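Local coordinates for protein UDP-N-acetylglucosamine 2-epimerase (Methanocaldococcus jannaschii, PDB 4NES) that probably catalyses the reversible C-2 epimerization of UDP-N-acetylglucosamine to UDP-N-acetylmannosamine, working as a homodimer of subunits with a glycosyltransferase-B-type fold, at residues I149-L154 and I164-N169. Sequence-based numbering, arbitrary orientation.
Sequences IAKNNL and IFVVGN
The methylene chain of Lys-151 passes across the CG2 methyls of Ile-164 and Val-166, meeting the first side chain obliquely and the second at about a right angle. Val-166 CG2 faces two carbons of the lysine chain, standing 3.7 Å from Lys-151 CB and 3.7 Å from Lys-151 CD, while Lys-151 CG lies 3.8 Å from Ile-164 CG2. This course follows from a chi1 of 169°, which places CG anti to the backbone N, and from a chain extended beyond it; the ammonium NZ is thereby carried to a salt bridge with Glu-161. One turn on, Leu-154 CB meets the end of the other isoleucine branch, 3.8 Å from Ile-164 CD1, while Leu-154 CD1 also reaches back to the CG2 branch, 4.1 Å from Ile-164 CG2. Both residues of this pair are buried. The two segments belong to the right-handed beta-alpha-beta crossover of strand 142-145, helix 148-156 and strand 164-166, the last strand at one edge of the parallel N-terminal Rossmann-like sheet of this GT-B fold. Helix and strand axes run nearly antiparallel, at 166°, and approach to 8.8 Å. Ile-164 and Val-166 both turn to the helix, whereas Phe-165 between them points away and packs on Ile-360 of helix 353-363. Beyond the strand, Asn-169 N-caps helix 170-183, its OD1 accepting a hydrogen bond from Ile-171 N.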
loop_
_atom_site.group_PDB
_atom_site.type_symbol
_atom_site.label_atom_id
_atom_site.label_comp_id
_atom_site.label_asym_id
_atom_site.label_seq_id
_atom_site.Cartn_x
_atom_site.Cartn_y
_atom_site.Cartn_z
ATOM N N ILE A 149 15.727 -13.997 -9.319
ATOM C CA ILE A 149 14.535 -14.493 -8.618
ATOM C C ILE A 149 13.616 -13.337 -8.228
ATOM O O ILE A 149 12.405 -13.379 -8.456
ATOM C CB ILE A 149 14.902 -15.296 -7.356
ATOM C CG1 ILE A 149 15.547 -16.627 -7.754
ATOM C CG2 ILE A 149 13.675 -15.516 -6.479
ATOM C CD1 ILE A 149 14.719 -17.437 -8.718
ATOM N N ALA A 150 14.200 -12.291 -7.657
ATOM C CA ALA A 150 13.453 -11.107 -7.266
ATOM C C ALA A 150 12.836 -10.422 -8.484
ATOM O O ALA A 150 11.670 -10.011 -8.452
ATOM C CB ALA A 150 14.351 -10.148 -6.496
ATOM N N LYS A 151 13.598 -10.300 -9.572
ATOM C CA LYS A 151 13.048 -9.731 -10.805
ATOM C C LYS A 151 11.854 -10.542 -11.289
ATOM O O LYS A 151 10.820 -9.986 -11.660
ATOM C CB LYS A 151 14.109 -9.652 -11.903
ATOM C CG LYS A 151 13.505 -9.331 -13.262
ATOM C CD LYS A 151 14.563 -8.951 -14.269
ATOM C CE LYS A 151 13.928 -8.654 -15.629
ATOM N NZ LYS A 151 14.953 -8.221 -16.628
ATOM N N ASN A 152 11.989 -11.859 -11.274
ATOM C CA ASN A 152 10.897 -12.715 -11.717
ATOM C C ASN A 152 9.664 -12.597 -10.822
ATOM O O ASN A 152 8.530 -12.637 -11.315
ATOM C CB ASN A 152 11.369 -14.161 -11.867
ATOM C CG ASN A 152 12.258 -14.350 -13.078
ATOM O OD1 ASN A 152 12.160 -13.602 -14.048
ATOM N ND2 ASN A 152 13.124 -15.349 -13.030
ATOM N N ASN A 153 9.875 -12.440 -9.519
ATOM C CA ASN A 153 8.769 -12.155 -8.600
ATOM C C ASN A 153 8.003 -10.906 -9.015
ATOM O O ASN A 153 6.759 -10.890 -9.022
ATOM C CB ASN A 153 9.283 -11.976 -7.172
ATOM C CG ASN A 153 9.711 -13.273 -6.541
ATOM O OD1 ASN A 153 9.352 -14.364 -7.006
ATOM N ND2 ASN A 153 10.460 -13.170 -5.457
ATOM N N LEU A 154 8.736 -9.855 -9.359
ATOM C CA LEU A 154 8.124 -8.608 -9.779
ATOM C C LEU A 154 7.370 -8.760 -11.100
ATOM O O LEU A 154 6.246 -8.269 -11.237
ATOM C CB LEU A 154 9.190 -7.521 -9.898
ATOM C CG LEU A 154 9.840 -7.191 -8.556
ATOM C CD1 LEU A 154 11.138 -6.436 -8.731
ATOM C CD2 LEU A 154 8.879 -6.378 -7.696
ATOM N N ILE A 164 12.603 -2.378 -13.700
ATOM C CA ILE A 164 13.351 -3.339 -12.888
ATOM C C ILE A 164 14.814 -3.420 -13.303
ATOM O O ILE A 164 15.127 -3.591 -14.484
ATOM C CB ILE A 164 12.735 -4.748 -12.999
ATOM C CG1 ILE A 164 11.238 -4.706 -12.708
ATOM C CG2 ILE A 164 13.424 -5.710 -12.033
ATOM C CD1 ILE A 164 10.543 -6.006 -13.074
ATOM N N PHE A 165 15.700 -3.297 -12.321
ATOM C CA PHE A 165 17.138 -3.401 -12.538
ATOM C C PHE A 165 17.690 -4.407 -11.551
ATOM O O PHE A 165 17.531 -4.226 -10.343
ATOM C CB PHE A 165 17.801 -2.038 -12.308
ATOM C CG PHE A 165 17.259 -0.953 -13.187
ATOM C CD1 PHE A 165 16.119 -0.241 -12.824
ATOM C CD2 PHE A 165 17.874 -0.665 -14.392
ATOM C CE1 PHE A 165 15.613 0.758 -13.665
ATOM C CE2 PHE A 165 17.379 0.331 -15.226
ATOM C CZ PHE A 165 16.255 1.035 -14.862
ATOM N N VAL A 166 18.330 -5.468 -12.047
ATOM C CA VAL A 166 18.964 -6.442 -11.164
ATOM C C VAL A 166 20.379 -5.966 -10.907
ATOM O O VAL A 166 21.237 -6.031 -11.793
ATOM C CB VAL A 166 18.975 -7.841 -11.787
ATOM C CG1 VAL A 166 19.634 -8.833 -10.831
ATOM C CG2 VAL A 166 17.548 -8.281 -12.125
ATOM N N VAL A 167 20.606 -5.452 -9.702
ATOM C CA VAL A 167 21.849 -4.749 -9.387
ATOM C C VAL A 167 22.689 -5.423 -8.307
ATOM O O VAL A 167 23.779 -4.947 -7.986
ATOM C CB VAL A 167 21.588 -3.283 -8.950
ATOM C CG1 VAL A 167 20.942 -2.468 -10.073
ATOM C CG2 VAL A 167 20.733 -3.227 -7.676
ATOM N N GLY A 168 22.204 -6.540 -7.769
ATOM C CA GLY A 168 22.823 -7.180 -6.621
ATOM C C GLY A 168 22.290 -6.557 -5.348
ATOM O O GLY A 168 21.502 -5.614 -5.395
ATOM N N ASN A 169 22.706 -7.095 -4.205
ATOM C CA ASN A 169 22.306 -6.534 -2.924
ATOM C C ASN A 169 23.424 -5.681 -2.353
ATOM O O ASN A 169 24.569 -6.131 -2.278
ATOM C CB ASN A 169 21.901 -7.647 -1.947
ATOM C CG ASN A 169 21.093 -7.127 -0.769
ATOM O OD1 ASN A 169 21.487 -6.184 -0.084
ATOM N ND2 ASN A 169 19.921 -7.720 -0.552
#